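Local coordinates for protein methylocystis parvus OBBP MbnE (Methylocystis parvus OBBP, PDB 5ICQ) that probably binds the copper-chelating peptide methanobactin in the periplasm as a solute-binding component of its transport machinery, at residues A[124-129]-A[182-187]. Sequence-based numbering, arbitrary orientation.
Sequences RTRVTF and AYDLTG
Val127 and Tyr183 form the antiparallel hydrogen-bonded pair that joins strand 126-131 to strand 180-184. Tyr183 N donates to Val127 O at 2.8 Å, and Val127 N returns a longer bond to Tyr183 O at 3.2 Å. Beyond the last paired residues, Leu185 N donates to Thr125 O at 2.8 Å.

On one face of the sheet, Val127 CG1 packs on Tyr183 CB at 3.9 Å. The rings of Phe129 and Tyr183 meet edge against edge, CE2 to CE2 at 3.6 Å, with planes 82° apart. Leu197 and Ala198 of helix 193-198 adjoin these rings.

On the other face, Arg126 and Asp184 run side by side in a salt bridge. The place of Arg126 NH1 is doubtful; NH2 makes a weak bond to Asp184 OD2. Asp184 CG is anti to the backbone N (chi1 168°), and OD1 accepts from Thr186 N, two residues on, at 3.0 Å and from Thr186 OG1 at 2.8 Å. The bond from Thr186 N makes an Asx turn. Together the two bonds are likely to restrict the carboxylate's rotation. Further along, a water links Thr128 OG1 to Tyr183 O.

The two strands belong to an antiparallel sheet with one face packed against a helix, within a family 5 extracellular solute-binding protein.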
loop_
_atom_site.group_PDB
_atom_site.type_symbol
_atom_site.label_atom_id
_atom_site.label_comp_id
_atom_site.label_asym_id
_atom_site.label_seq_id
_atom_site.Cartn_x
_atom_site.Cartn_y
_atom_site.Cartn_z
ATOM N N ARG A 124 21.484 -8.800 -11.666
ATOM C CA ARG A 124 20.495 -7.841 -12.161
ATOM C C ARG A 124 21.166 -6.590 -12.731
ATOM O O ARG A 124 20.787 -5.454 -12.438
ATOM C CB ARG A 124 19.477 -7.499 -11.069
ATOM C CG ARG A 124 18.709 -8.745 -10.628
ATOM C CD ARG A 124 17.478 -8.470 -9.754
ATOM N NE ARG A 124 16.800 -9.736 -9.483
ATOM C CZ ARG A 124 15.859 -9.926 -8.563
ATOM N NH1 ARG A 124 15.439 -8.922 -7.799
ATOM N NH2 ARG A 124 15.339 -11.139 -8.405
ATOM N N THR A 125 22.177 -6.815 -13.567
ATOM C CA THR A 125 22.802 -5.746 -14.330
ATOM C C THR A 125 22.173 -5.561 -15.708
ATOM O O THR A 125 22.424 -4.532 -16.349
ATOM C CB THR A 125 24.309 -6.019 -14.490
ATOM O OG1 THR A 125 24.498 -7.282 -15.140
ATOM C CG2 THR A 125 25.002 -6.055 -13.129
ATOM N N ARG A 126 21.375 -6.532 -16.169
ATOM C CA ARG A 126 20.722 -6.579 -17.479
ATOM C C ARG A 126 19.412 -7.315 -17.367
ATOM O O ARG A 126 19.324 -8.322 -16.659
ATOM C CB ARG A 126 21.498 -7.381 -18.514
ATOM C CG ARG A 126 22.131 -6.621 -19.601
ATOM C CD ARG A 126 23.202 -5.817 -18.985
ATOM N NE ARG A 126 24.043 -5.050 -19.868
ATOM C CZ ARG A 126 24.439 -3.790 -19.623
ATOM N NH1 ARG A 126 23.917 -3.164 -18.563
ATOM N NH2 ARG A 126 25.240 -3.207 -20.483
ATOM N N VAL A 127 18.462 -6.927 -18.211
ATOM C CA VAL A 127 17.276 -7.745 -18.427
ATOM C C VAL A 127 16.783 -7.551 -19.854
ATOM O O VAL A 127 16.671 -6.417 -20.331
ATOM C CB VAL A 127 16.173 -7.426 -17.400
ATOM C CG1 VAL A 127 15.795 -5.937 -17.417
ATOM C CG2 VAL A 127 14.958 -8.319 -17.630
ATOM N N THR A 128 16.517 -8.658 -20.543
ATOM C CA THR A 128 15.895 -8.644 -21.860
ATOM C C THR A 128 14.549 -9.349 -21.785
ATOM O O THR A 128 14.446 -10.452 -21.238
ATOM C CB THR A 128 16.778 -9.319 -22.916
ATOM O OG1 THR A 128 17.999 -8.581 -23.059
ATOM C CG2 THR A 128 16.061 -9.360 -24.269
ATOM N N PHE A 129 13.525 -8.709 -22.334
ATOM C CA PHE A 129 12.191 -9.288 -22.416
ATOM C C PHE A 129 11.977 -9.840 -23.817
ATOM O O PHE A 129 12.203 -9.134 -24.804
ATOM C CB PHE A 129 11.127 -8.243 -22.094
ATOM C CG PHE A 129 11.212 -7.722 -20.693
ATOM C CD1 PHE A 129 10.573 -8.386 -19.657
ATOM C CD2 PHE A 129 11.927 -6.570 -20.409
ATOM C CE1 PHE A 129 10.643 -7.905 -18.342
ATOM C CE2 PHE A 129 12.005 -6.083 -19.103
ATOM C CZ PHE A 129 11.364 -6.753 -18.068
ATOM N N ALA A 182 15.877 -4.990 -24.723
ATOM C CA ALA A 182 17.054 -5.154 -23.875
ATOM C C ALA A 182 17.268 -3.891 -23.052
ATOM O O ALA A 182 17.418 -2.796 -23.614
ATOM C CB ALA A 182 18.291 -5.457 -24.722
ATOM N N TYR A 183 17.286 -4.042 -21.730
ATOM C CA TYR A 183 17.582 -2.944 -20.815
ATOM C C TYR A 183 18.971 -3.149 -20.206
ATOM O O TYR A 183 19.232 -4.192 -19.587
ATOM C CB TYR A 183 16.539 -2.839 -19.701
ATOM C CG TYR A 183 15.165 -2.387 -20.143
ATOM C CD1 TYR A 183 14.916 -1.055 -20.443
ATOM C CD2 TYR A 183 14.099 -3.281 -20.199
ATOM C CE1 TYR A 183 13.659 -0.629 -20.823
ATOM C CE2 TYR A 183 12.830 -2.860 -20.579
ATOM C CZ TYR A 183 12.616 -1.535 -20.885
ATOM O OH TYR A 183 11.356 -1.122 -21.264
ATOM N N ASP A 184 19.844 -2.151 -20.387
ATOM C CA ASP A 184 21.159 -2.070 -19.761
ATOM C C ASP A 184 21.055 -1.421 -18.387
ATOM O O ASP A 184 20.748 -0.230 -18.280
ATOM C CB ASP A 184 22.067 -1.302 -20.722
ATOM C CG ASP A 184 23.413 -0.866 -20.118
ATOM O OD1 ASP A 184 23.592 -0.750 -18.910
ATOM O OD2 ASP A 184 24.356 -0.684 -20.913
ATOM N N LEU A 185 21.354 -2.191 -17.331
ATOM C CA LEU A 185 21.353 -1.667 -15.968
ATOM C C LEU A 185 22.745 -1.706 -15.329
ATOM O O LEU A 185 22.851 -1.774 -14.108
ATOM C CB LEU A 185 20.357 -2.431 -15.088
ATOM C CG LEU A 185 18.988 -2.783 -15.683
ATOM C CD1 LEU A 185 18.144 -3.581 -14.678
ATOM C CD2 LEU A 185 18.275 -1.533 -16.116
ATOM N N THR A 186 23.828 -1.682 -16.115
ATOM C CA THR A 186 25.160 -1.727 -15.504
ATOM C C THR A 186 25.404 -0.517 -14.612
ATOM O O THR A 186 25.126 0.623 -14.997
ATOM C CB THR A 186 26.279 -1.813 -16.544
ATOM O OG1 THR A 186 26.034 -0.907 -17.626
ATOM C CG2 THR A 186 26.523 -3.246 -17.023
ATOM N N GLY A 187 25.930 -0.775 -13.415
ATOM C CA GLY A 187 26.312 0.270 -12.495
ATOM C C GLY A 187 25.203 0.834 -11.637
ATOM O O GLY A 187 25.471 1.740 -10.838
HETATM O O HOH W 1 19.638 -6.327 -21.638
#